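Local coordinates for protein type I site-specific restriction-modification system, R (Restriction) subunit (Vibrio vulnificus, PDB 3H1T) that probably uses ATP to translocate and cleave DNA as the restriction subunit of a type I restriction enzyme, at residues R84-A89 / K151-D156; Q364-D367 / P373-V376; T409-R414 / V526-S531. One frame throughout, in Å; residues are numbered along the deposited sequence.

Contact 1 (R84-A89 / K151-D156)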
ATOM      1  N   ARG A  84      -4.263   4.155  23.712  1.00 34.23           N
ATOM      2  CA  ARG A  84      -4.840   3.039  22.987  1.00 34.48           C
ATOM      3  C   ARG A  84      -4.423   3.121  21.534  1.00 34.23           C
ATOM      4  O   ARG A  84      -3.974   2.133  20.960  1.00 33.82           O
ATOM      5  CB  ARG A  84      -6.373   3.042  23.090  1.00 52.38           C
ATOM      6  CG  ARG A  84      -7.015   1.750  22.578  1.00 57.98           C
ATOM      7  CD  ARG A  84      -8.078   2.006  21.526  1.00 62.84           C
ATOM      8  NE  ARG A  84      -9.375   2.389  22.086  1.00 66.21           N
ATOM      9  CZ  ARG A  84     -10.302   3.033  21.386  1.00 66.98           C
ATOM     10  NH1 ARG A  84     -10.050   3.358  20.130  1.00 67.44           N
ATOM     11  NH2 ARG A  84     -11.478   3.339  21.921  1.00 67.48           N
ATOM     12  N   ASP A  85      -4.554   4.312  20.955  1.00 34.19           N
ATOM     13  CA  ASP A  85      -4.207   4.551  19.564  1.00 33.41           C
ATOM     14  C   ASP A  85      -2.822   5.148  19.411  1.00 33.48           C
ATOM     15  O   ASP A  85      -2.529   5.774  18.391  1.00 32.81           O
ATOM     16  CB  ASP A  85      -5.231   5.490  18.920  1.00 35.31           C
ATOM     17  CG  ASP A  85      -6.608   4.873  18.820  1.00 36.81           C
ATOM     18  OD1 ASP A  85      -6.683   3.672  18.490  1.00 39.16           O
ATOM     19  OD2 ASP A  85      -7.613   5.578  19.057  1.00 38.89           O
ATOM     20  N   PHE A  86      -1.972   4.955  20.416  1.00 34.26           N
ATOM     21  CA  PHE A  86      -0.626   5.513  20.339  1.00 34.55           C
ATOM     22  C   PHE A  86       0.489   4.645  20.932  1.00 33.71           C
ATOM     23  O   PHE A  86       0.908   4.839  22.076  1.00 33.31           O
ATOM     24  CB  PHE A  86      -0.617   6.914  20.969  1.00 29.21           C
ATOM     25  CG  PHE A  86       0.578   7.752  20.589  1.00 29.20           C
ATOM     26  CD1 PHE A  86       1.771   7.664  21.303  1.00 30.15           C
ATOM     27  CD2 PHE A  86       0.504   8.648  19.526  1.00 29.25           C
ATOM     28  CE1 PHE A  86       2.860   8.457  20.962  1.00 29.41           C
ATOM     29  CE2 PHE A  86       1.591   9.445  19.184  1.00 27.79           C
ATOM     30  CZ  PHE A  86       2.764   9.350  19.903  1.00 29.12           C
ATOM     31  N   PRO A  87       0.982   3.668  20.156  1.00 31.73           N
ATOM     32  CA  PRO A  87       2.063   2.784  20.597  1.00 28.25           C
ATOM     33  C   PRO A  87       3.341   3.614  20.783  1.00 28.41           C
ATOM     34  O   PRO A  87       3.525   4.628  20.108  1.00 29.13           O
ATOM     35  CB  PRO A  87       2.167   1.775  19.449  1.00 38.47           C
ATOM     36  CG  PRO A  87       1.703   2.547  18.266  1.00 39.33           C
ATOM     37  CD  PRO A  87       0.514   3.301  18.810  1.00 38.66           C
ATOM     38  N   ILE A  88       4.224   3.218  21.687  1.00 24.06           N
ATOM     39  CA  ILE A  88       5.419   4.002  21.880  1.00 23.64           C
ATOM     40  C   ILE A  88       6.721   3.229  22.102  1.00 22.21           C
ATOM     41  O   ILE A  88       7.791   3.762  21.849  1.00 24.05           O
ATOM     42  CB  ILE A  88       5.204   5.030  23.038  1.00 28.59           C
ATOM     43  CG1 ILE A  88       6.350   6.061  23.042  1.00 28.64           C
ATOM     44  CG2 ILE A  88       5.087   4.291  24.365  1.00 26.84           C
ATOM     45  CD1 ILE A  88       6.034   7.346  23.796  1.00 29.72           C
ATOM     46  N   ALA A  89       6.650   1.983  22.554  1.00 19.54           N
ATOM     47  CA  ALA A  89       7.865   1.183  22.761  1.00 18.16           C
ATOM     48  C   ALA A  89       7.657  -0.315  22.543  1.00 19.92           C
ATOM     49  O   ALA A  89       6.531  -0.797  22.425  1.00 19.67           O
ATOM     50  CB  ALA A  89       8.443   1.423  24.167  1.00 17.57           C
ATOM     51  N   LYS A 151       7.376  12.146  27.121  1.00 38.84           N
ATOM     52  CA  LYS A 151       8.023  13.448  27.294  1.00 39.88           C
ATOM     53  C   LYS A 151       9.302  13.454  26.457  1.00 39.97           C
ATOM     54  O   LYS A 151       9.714  14.495  25.951  1.00 39.41           O
ATOM     55  CB  LYS A 151       8.381  13.695  28.764  1.00 54.85           C
ATOM     56  CG  LYS A 151       7.204  13.924  29.704  1.00 58.34           C
ATOM     57  CD  LYS A 151       6.984  15.412  30.007  1.00 61.10           C
ATOM     58  CE  LYS A 151       6.761  15.673  31.502  1.00 61.94           C
ATOM     59  NZ  LYS A 151       5.558  14.975  32.042  1.00 62.41           N
ATOM     60  N   ARG A 152       9.941  12.289  26.345  1.00 39.88           N
ATOM     61  CA  ARG A 152      11.162  12.151  25.545  1.00 39.69           C
ATOM     62  C   ARG A 152      10.784  12.230  24.068  1.00 39.86           C
ATOM     63  O   ARG A 152      11.474  12.851  23.268  1.00 42.20           O
ATOM     64  CB  ARG A 152      11.845  10.795  25.768  1.00 36.71           C
ATOM     65  CG  ARG A 152      12.566  10.573  27.082  1.00 34.09           C
ATOM     66  CD  ARG A 152      13.404   9.302  26.964  1.00 33.81           C
ATOM     67  NE  ARG A 152      13.583   8.578  28.221  1.00 32.60           N
ATOM     68  CZ  ARG A 152      14.204   7.406  28.335  1.00 33.54           C
ATOM     69  NH1 ARG A 152      14.717   6.809  27.271  1.00 33.72           N
ATOM     70  NH2 ARG A 152      14.322   6.828  29.523  1.00 34.13           N
ATOM     71  N   LEU A 153       9.684  11.578  23.717  1.00 33.86           N
ATOM     72  CA  LEU A 153       9.202  11.537  22.350  1.00 34.59           C
ATOM     73  C   LEU A 153       8.830  12.926  21.842  1.00 36.18           C
ATOM     74  O   LEU A 153       9.252  13.318  20.754  1.00 36.68           O
ATOM     75  CB  LEU A 153       8.005  10.573  22.262  1.00 34.96           C
ATOM     76  CG  LEU A 153       7.576   9.980  20.914  1.00 36.17           C
ATOM     77  CD1 LEU A 153       6.521  10.851  20.254  1.00 37.40           C
ATOM     78  CD2 LEU A 153       8.810   9.842  20.032  1.00 37.14           C
ATOM     79  N   CYS A 154       8.075  13.684  22.634  1.00 39.51           N
ATOM     80  CA  CYS A 154       7.668  15.024  22.229  1.00 38.52           C
ATOM     81  C   CYS A 154       8.835  16.000  22.200  1.00 38.69           C
ATOM     82  O   CYS A 154       8.871  16.904  21.369  1.00 37.79           O
ATOM     83  CB  CYS A 154       6.579  15.540  23.163  1.00 40.29           C
ATOM     84  SG  CYS A 154       5.073  14.557  23.077  1.00 40.75           S
ATOM     85  N   GLY A 155       9.795  15.802  23.097  1.00 47.83           N
ATOM     86  CA  GLY A 155      10.950  16.683  23.147  1.00 49.12           C
ATOM     87  C   GLY A 155      11.825  16.605  21.904  1.00 51.42           C
ATOM     88  O   GLY A 155      12.236  17.629  21.340  1.00 52.65           O
ATOM     89  N   ASP A 156      12.117  15.383  21.474  1.00 49.30           N
ATOM     90  CA  ASP A 156      12.946  15.156  20.306  1.00 49.68           C
ATOM     91  C   ASP A 156      12.235  15.523  19.014  1.00 50.60           C
ATOM     92  O   ASP A 156      12.863  15.978  18.057  1.00 51.16           O
ATOM     93  CB  ASP A 156      13.368  13.693  20.251  1.00 51.30           C
ATOM     94  CG  ASP A 156      14.385  13.433  19.178  1.00 52.25           C
ATOM     95  OD1 ASP A 156      15.539  13.886  19.347  1.00 53.98           O
ATOM     96  OD2 ASP A 156      14.029  12.794  18.166  1.00 51.21           O
TER

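Contact 2 (Q364-D367 / P373-V376)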
ATOM      1  N   GLN A 364       7.470  -5.158   1.314  1.00 25.86           N
ATOM      2  CA  GLN A 364       7.034  -5.298   2.701  1.00 26.36           C
ATOM      3  C   GLN A 364       5.618  -5.872   2.763  1.00 26.87           C
ATOM      4  O   GLN A 364       5.342  -6.747   3.578  1.00 29.93           O
ATOM      5  CB  GLN A 364       7.079  -3.948   3.424  1.00 21.34           C
ATOM      6  CG  GLN A 364       7.224  -4.081   4.921  1.00 27.77           C
ATOM      7  CD  GLN A 364       7.731  -2.815   5.590  1.00 30.64           C
ATOM      8  OE1 GLN A 364       8.471  -2.032   4.993  1.00 28.75           O
ATOM      9  NE2 GLN A 364       7.351  -2.621   6.848  1.00 29.94           N
ATOM     10  N   GLY A 365       4.729  -5.375   1.907  1.00 23.82           N
ATOM     11  CA  GLY A 365       3.374  -5.882   1.873  1.00 25.31           C
ATOM     12  C   GLY A 365       3.335  -7.384   1.637  1.00 27.39           C
ATOM     13  O   GLY A 365       2.624  -8.110   2.343  1.00 28.21           O
ATOM     14  N   ILE A 366       4.091  -7.875   0.664  1.00 23.98           N
ATOM     15  CA  ILE A 366       4.100  -9.311   0.411  1.00 24.60           C
ATOM     16  C   ILE A 366       4.666 -10.040   1.620  1.00 25.75           C
ATOM     17  O   ILE A 366       4.138 -11.063   2.041  1.00 27.28           O
ATOM     18  CB  ILE A 366       4.982  -9.729  -0.802  1.00 24.57           C
ATOM     19  CG1 ILE A 366       4.460  -9.109  -2.098  1.00 23.35           C
ATOM     20  CG2 ILE A 366       4.950 -11.249  -0.953  1.00 24.53           C
ATOM     21  CD1 ILE A 366       5.396  -9.318  -3.262  1.00 24.88           C
ATOM     22  N   ASP A 367       5.739  -9.508   2.188  1.00 31.28           N
ATOM     23  CA  ASP A 367       6.325 -10.156   3.342  1.00 31.07           C
ATOM     24  C   ASP A 367       5.409 -10.169   4.557  1.00 31.17           C
ATOM     25  O   ASP A 367       5.511 -11.058   5.391  1.00 30.59           O
ATOM     26  CB  ASP A 367       7.652  -9.516   3.735  1.00 30.13           C
ATOM     27  CG  ASP A 367       8.448 -10.407   4.664  1.00 33.23           C
ATOM     28  OD1 ASP A 367       8.651 -11.580   4.285  1.00 34.73           O
ATOM     29  OD2 ASP A 367       8.861  -9.958   5.756  1.00 34.47           O
ATOM     30  N   PRO A 373       1.939 -12.426  -3.683  1.00 27.04           N
ATOM     31  CA  PRO A 373       3.201 -12.721  -4.384  1.00 27.26           C
ATOM     32  C   PRO A 373       2.927 -13.048  -5.870  1.00 29.13           C
ATOM     33  O   PRO A 373       1.779 -13.273  -6.244  1.00 28.61           O
ATOM     34  CB  PRO A 373       3.766 -13.899  -3.578  1.00 19.36           C
ATOM     35  CG  PRO A 373       2.518 -14.589  -3.082  1.00 19.10           C
ATOM     36  CD  PRO A 373       1.676 -13.429  -2.634  1.00 19.37           C
ATOM     37  N   TYR A 374       3.954 -13.102  -6.713  1.00 30.14           N
ATOM     38  CA  TYR A 374       3.715 -13.349  -8.134  1.00 31.58           C
ATOM     39  C   TYR A 374       4.764 -14.189  -8.857  1.00 32.97           C
ATOM     40  O   TYR A 374       5.904 -14.302  -8.408  1.00 33.39           O
ATOM     41  CB  TYR A 374       3.590 -11.992  -8.845  1.00 32.83           C
ATOM     42  CG  TYR A 374       4.781 -11.075  -8.594  1.00 34.02           C
ATOM     43  CD1 TYR A 374       5.967 -11.221  -9.318  1.00 32.70           C
ATOM     44  CD2 TYR A 374       4.752 -10.117  -7.568  1.00 34.26           C
ATOM     45  CE1 TYR A 374       7.084 -10.443  -9.024  1.00 29.26           C
ATOM     46  CE2 TYR A 374       5.868  -9.344  -7.275  1.00 32.16           C
ATOM     47  CZ  TYR A 374       7.027  -9.510  -8.000  1.00 32.34           C
ATOM     48  OH  TYR A 374       8.113  -8.732  -7.669  1.00 32.47           O
ATOM     49  N   ARG A 375       4.354 -14.782  -9.975  1.00 32.82           N
ATOM     50  CA  ARG A 375       5.250 -15.561 -10.823  1.00 32.80           C
ATOM     51  C   ARG A 375       5.401 -14.812 -12.137  1.00 32.85           C
ATOM     52  O   ARG A 375       4.424 -14.281 -12.663  1.00 31.93           O
ATOM     53  CB  ARG A 375       4.677 -16.946 -11.142  1.00 53.10           C
ATOM     54  CG  ARG A 375       4.809 -17.970 -10.050  1.00 60.74           C
ATOM     55  CD  ARG A 375       3.809 -17.736  -8.940  1.00 65.92           C
ATOM     56  NE  ARG A 375       4.072 -18.590  -7.785  1.00 71.23           N
ATOM     57  CZ  ARG A 375       3.918 -19.913  -7.772  1.00 74.00           C
ATOM     58  NH1 ARG A 375       3.492 -20.557  -8.858  1.00 74.80           N
ATOM     59  NH2 ARG A 375       4.215 -20.600  -6.675  1.00 74.26           N
ATOM     60  N   VAL A 376       6.613 -14.743 -12.667  1.00 32.69           N
ATOM     61  CA  VAL A 376       6.789 -14.086 -13.941  1.00 32.47           C
ATOM     62  C   VAL A 376       7.058 -15.130 -15.024  1.00 32.29           C
ATOM     63  O   VAL A 376       7.864 -16.039 -14.845  1.00 31.01           O
ATOM     64  CB  VAL A 376       7.961 -13.081 -13.948  1.00 26.31           C
ATOM     65  CG1 VAL A 376       8.088 -12.476 -15.344  1.00 23.61           C
ATOM     66  CG2 VAL A 376       7.739 -11.991 -12.925  1.00 26.62           C
TER

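Contact 3 (T409-R414 / V526-S531)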
ATOM      1  N   THR A 409      17.505  -2.517 -31.525  1.00 88.30           N
ATOM      2  CA  THR A 409      16.726  -1.786 -30.536  1.00 89.03           C
ATOM      3  C   THR A 409      15.969  -0.601 -31.143  1.00 89.21           C
ATOM      4  O   THR A 409      16.525   0.172 -31.929  1.00 89.36           O
ATOM      5  CB  THR A 409      17.645  -1.291 -29.409  1.00 79.76           C
ATOM      6  N   LYS A 410      14.693  -0.469 -30.785  1.00 83.26           N
ATOM      7  CA  LYS A 410      13.864   0.627 -31.278  1.00 82.45           C
ATOM      8  C   LYS A 410      12.663   0.853 -30.365  1.00 81.99           C
ATOM      9  O   LYS A 410      12.658   0.401 -29.220  1.00 82.18           O
ATOM     10  CB  LYS A 410      13.401   0.347 -32.711  1.00 87.31           C
ATOM     11  CG  LYS A 410      13.373   1.591 -33.594  1.00 87.90           C
ATOM     12  CD  LYS A 410      14.737   2.278 -33.578  1.00 87.88           C
ATOM     13  CE  LYS A 410      14.933   3.235 -34.751  1.00 87.53           C
ATOM     14  NZ  LYS A 410      16.343   3.745 -34.827  1.00 87.96           N
ATOM     15  N   ASP A 411      11.632   1.530 -30.860  1.00 78.72           N
ATOM     16  CA  ASP A 411      10.483   1.814 -30.011  1.00 77.79           C
ATOM     17  C   ASP A 411       9.158   1.845 -30.761  1.00 76.53           C
ATOM     18  O   ASP A 411       8.128   1.409 -30.243  1.00 76.39           O
ATOM     19  CB  ASP A 411      10.714   3.155 -29.314  1.00 77.63           C
ATOM     20  CG  ASP A 411       9.830   3.351 -28.106  1.00 77.11           C
ATOM     21  OD1 ASP A 411       9.941   2.555 -27.149  1.00 76.47           O
ATOM     22  OD2 ASP A 411       9.035   4.311 -28.109  1.00 76.60           O
ATOM     23  N   PHE A 412       9.189   2.378 -31.976  1.00 67.57           N
ATOM     24  CA  PHE A 412       7.993   2.463 -32.794  1.00 65.37           C
ATOM     25  C   PHE A 412       7.782   1.138 -33.523  1.00 64.45           C
ATOM     26  O   PHE A 412       6.665   0.810 -33.914  1.00 63.51           O
ATOM     27  CB  PHE A 412       8.111   3.625 -33.785  1.00 86.80           C
ATOM     28  CG  PHE A 412       8.414   4.956 -33.134  1.00 87.99           C
ATOM     29  CD1 PHE A 412       7.979   5.234 -31.837  1.00 88.31           C
ATOM     30  CD2 PHE A 412       9.100   5.949 -33.833  1.00 88.90           C
ATOM     31  CE1 PHE A 412       8.223   6.484 -31.246  1.00 88.80           C
ATOM     32  CE2 PHE A 412       9.349   7.200 -33.254  1.00 88.90           C
ATOM     33  CZ  PHE A 412       8.910   7.469 -31.960  1.00 89.06           C
ATOM     34  N   GLU A 413       8.861   0.376 -33.694  1.00 70.93           N
ATOM     35  CA  GLU A 413       8.779  -0.935 -34.347  1.00 70.06           C
ATOM     36  C   GLU A 413       8.362  -1.931 -33.278  1.00 67.88           C
ATOM     37  O   GLU A 413       7.934  -3.054 -33.564  1.00 67.11           O
ATOM     38  CB  GLU A 413      10.143  -1.362 -34.899  1.00 91.17           C
ATOM     39  CG  GLU A 413      10.117  -2.665 -35.718  1.00 93.81           C
ATOM     40  CD  GLU A 413      11.240  -3.632 -35.338  1.00 95.98           C
ATOM     41  OE1 GLU A 413      11.149  -4.270 -34.265  1.00 95.25           O
ATOM     42  OE2 GLU A 413      12.217  -3.752 -36.111  1.00 96.35           O
ATOM     43  N   ARG A 414       8.534  -1.505 -32.032  1.00 75.86           N
ATOM     44  CA  ARG A 414       8.197  -2.318 -30.880  1.00 72.18           C
ATOM     45  C   ARG A 414       6.709  -2.602 -30.927  1.00 69.29           C
ATOM     46  O   ARG A 414       6.277  -3.744 -30.774  1.00 68.74           O
ATOM     47  CB  ARG A 414       8.534  -1.574 -29.588  1.00 76.26           C
ATOM     48  CG  ARG A 414       8.964  -2.504 -28.494  1.00 79.46           C
ATOM     49  CD  ARG A 414      10.287  -3.157 -28.863  1.00 82.27           C
ATOM     50  NE  ARG A 414      11.393  -2.620 -28.073  1.00 84.80           N
ATOM     51  CZ  ARG A 414      11.606  -2.924 -26.797  1.00 85.46           C
ATOM     52  NH1 ARG A 414      10.790  -3.765 -26.169  1.00 86.21           N
ATOM     53  NH2 ARG A 414      12.634  -2.393 -26.145  1.00 85.40           N
ATOM     54  N   VAL A 526       3.833  -1.645 -25.002  1.00 34.81           N
ATOM     55  CA  VAL A 526       5.054  -0.951 -24.682  1.00 33.00           C
ATOM     56  C   VAL A 526       4.754  -0.147 -23.434  1.00 32.62           C
ATOM     57  O   VAL A 526       3.902   0.742 -23.454  1.00 32.94           O
ATOM     58  CB  VAL A 526       5.464   0.046 -25.809  1.00 33.86           C
ATOM     59  CG1 VAL A 526       6.676   0.862 -25.374  1.00 32.23           C
ATOM     60  CG2 VAL A 526       5.763  -0.706 -27.092  1.00 34.45           C
ATOM     61  N   VAL A 527       5.410  -0.493 -22.335  1.00 32.15           N
ATOM     62  CA  VAL A 527       5.238   0.260 -21.103  1.00 32.51           C
ATOM     63  C   VAL A 527       6.292   1.360 -21.211  1.00 34.94           C
ATOM     64  O   VAL A 527       7.482   1.073 -21.370  1.00 32.50           O
ATOM     65  CB  VAL A 527       5.512  -0.611 -19.873  1.00 30.86           C
ATOM     66  CG1 VAL A 527       5.533   0.249 -18.620  1.00 30.84           C
ATOM     67  CG2 VAL A 527       4.450  -1.676 -19.756  1.00 30.28           C
ATOM     68  N   ASN A 528       5.866   2.615 -21.151  1.00 53.43           N
ATOM     69  CA  ASN A 528       6.829   3.690 -21.293  1.00 57.89           C
ATOM     70  C   ASN A 528       7.297   4.344 -20.003  1.00 57.94           C
ATOM     71  O   ASN A 528       8.068   5.306 -20.048  1.00 59.57           O
ATOM     72  CB  ASN A 528       6.303   4.773 -22.249  1.00 78.38           C
ATOM     73  CG  ASN A 528       7.438   5.503 -22.986  1.00 81.54           C
ATOM     74  OD1 ASN A 528       8.064   6.431 -22.450  1.00 82.95           O
ATOM     75  ND2 ASN A 528       7.714   5.071 -24.212  1.00 83.46           N
ATOM     76  N   SER A 529       6.857   3.833 -18.853  1.00 45.82           N
ATOM     77  CA  SER A 529       7.294   4.407 -17.577  1.00 42.27           C
ATOM     78  C   SER A 529       7.210   3.447 -16.389  1.00 41.04           C
ATOM     79  O   SER A 529       6.410   2.514 -16.375  1.00 41.19           O
ATOM     80  CB  SER A 529       6.511   5.695 -17.269  1.00 34.27           C
ATOM     81  OG  SER A 529       5.251   5.432 -16.677  1.00 32.60           O
HETATM   82  N   MSE A 530       8.055   3.684 -15.390  1.00 31.76           N
HETATM   83  CA  MSE A 530       8.088   2.855 -14.189  1.00 31.83           C
HETATM   84  C   MSE A 530       6.768   2.939 -13.414  1.00 29.01           C
HETATM   85  O   MSE A 530       6.300   1.940 -12.872  1.00 28.23           O
HETATM   86  CB  MSE A 530       9.255   3.287 -13.289  1.00 46.47           C
HETATM   87  CG  MSE A 530       9.364   2.535 -11.962  1.00 52.78           C
HETATM   88 SE   MSE A 530       9.694   0.611 -12.091  1.00 59.84          SE
HETATM   89  CE  MSE A 530      11.615   0.656 -12.310  1.00 56.73           C
ATOM     90  N   SER A 531       6.177   4.131 -13.352  1.00 30.05           N
ATOM     91  CA  SER A 531       4.906   4.326 -12.653  1.00 31.51           C
ATOM     92  C   SER A 531       3.814   3.481 -13.292  1.00 32.60           C
ATOM     93  O   SER A 531       3.028   2.852 -12.594  1.00 33.83           O
ATOM     94  CB  SER A 531       4.487   5.803 -12.666  1.00 46.88           C
ATOM     95  OG  SER A 531       5.326   6.580 -11.816  1.00 48.38           O
TER

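Contact 1 (R84-A89 / K151-D156)
L153 of helix 146-157 packs against the ends of two side chains from strand 86-93, F86 and I88, and this one leucine makes the whole contact. Its CD1 methyl reaches CZ of F86 at 4.1 Å, arriving at the edge of the ring and near its plane. The ring extends toward the leucine because CG of F86 stands anti to the backbone N (chi1 -162°), and the two side chains approach head-on. I88 lies alongside L153 instead, the two running in opposite senses: its CD1 sits 4.1 Å from CB and 4.2 Å from CG of the leucine. The extended isoleucine is long enough to bridge from the strand, although CA of I88 and CA of L153 are 8.4 Å apart. Hydrocarbon suits this place: F86 and I88 are buried, L153 partly so, and no hydrogen bond crosses. F86 also touches L167 and N188, and I88 touches F118 of the adjacent strand. On the helix, R152 NH1 forms salt bridges with D131 and E129. Two residues, I88 and A89, bond through their backbones to the single L80, which makes a classic beta bulge. The arrangement is that of a helix covering, through L153, the beginning of strand 86-93 in the six-stranded mixed sheet of the N-terminal domain.

Contact 2 (Q364-D367 / P373-V376)
P373 touches I366 first, its ring CB lying 3.9 Å from the CG2 methyl of the isoleucine, with its CA close behind at 4.1 Å from the same methyl. The two side chains run at a slant to one another, and the compact proline ring lets the backbones approach, CA of I366 standing 6.0 Å from CA of P373. Next comes Y374, the first residue of strand 374-381. Its CE2 meets CD1 of I366 at 4.0 Å, the two side chains crossing at about a right angle. With chi1 at 54°, CG of the tyrosine sits between the backbone N and carbonyl carbon, and this brings the ring nearer the helix. I366 serves both neighbours through its branching: CG2 goes to the proline, while the longer arm through CG1 carries CD1 to the ring. All three residues are buried, where their hydrocarbon is at home, and the phenol OH makes a weak hydrogen bond to D571 O. R375, further along, makes cation-pi contacts with F63 and with W551. The whole is a short helix-loop-strand connection: helix 362-368 and the turn after it form the passage between what are, as in superfamily 2 helicases, probably the two RecA-like domains of the motor.

Contact 3 (T409-R414 / V526-S531)
R414 and V526 make the tightest part of this surface contact: CB of the arginine lies 3.8 Å from CG2 of the valine, and its CG follows at 3.9 Å from the same methyl. The chains cross at about a right angle, and it is the aliphatic root of R414, not its charged end, that packs on V526. Beyond CG the arginine bends twice, at chi2 and again at chi3, on the way to its polar partners. There NE gives a weak hydrogen bond to O of K410, 3.5 Å away, and NH1 bonds to OG of S560. An arginine suits such a surface position because it offers hydrocarbon to a neighbour and still takes its charge to polar groups.

V526 divides its two methyls between partners. While CG2 meets R414, CG1, anti to the backbone N (chi1 174°), comes within 4.1 Å of OD1 of D411; this is a van der Waals approach at a slant. The other carboxylate oxygen of D411, OD2, stands 4.2 Å from ND2 of N528, too far for a hydrogen bond. Both D411 and N528 hold CG opposite the backbone N, which brings their ends nearer across the contact. Carboxylate and amide planes are turned 77° apart, and any attraction between them is probably weak at this distance.

Further along, S529 occupies the N-cap position of helix 530-537, its OG accepting from N of E532, a task to which a short hydroxyl side chain is well fitted. S531 OG bonds to D345, placing this end beside the first helicase-like domain. Segment 526-531 links strand 518-524 of the second helicase-like sheet to helix 530-537, and V526 rests against helix 412-420, on R414, V415 and L418.

The three contacts follow one another along the chain without touching. Contacts 1 and 2 are buried and purely apolar, each centred on one aliphatic residue that serves two partners, and each sets a helix against a strand. Contact 3 is a surface contact of two loop-and-helix segments, and it combines methyl packing on an arginine's aliphatic part with a neighbouring carboxylate and amide, as suits its more open setting. Contact 1 belongs to the N-terminal domain; its centre lies about 48 Å from that of contact 3, on the opposite side of the chain's centre. Contact 2 is nearer the middle, at the passage between the two helicase-like domains, and its strand 374-381 shares a sheet with strand 518-524, which leads into contact 3.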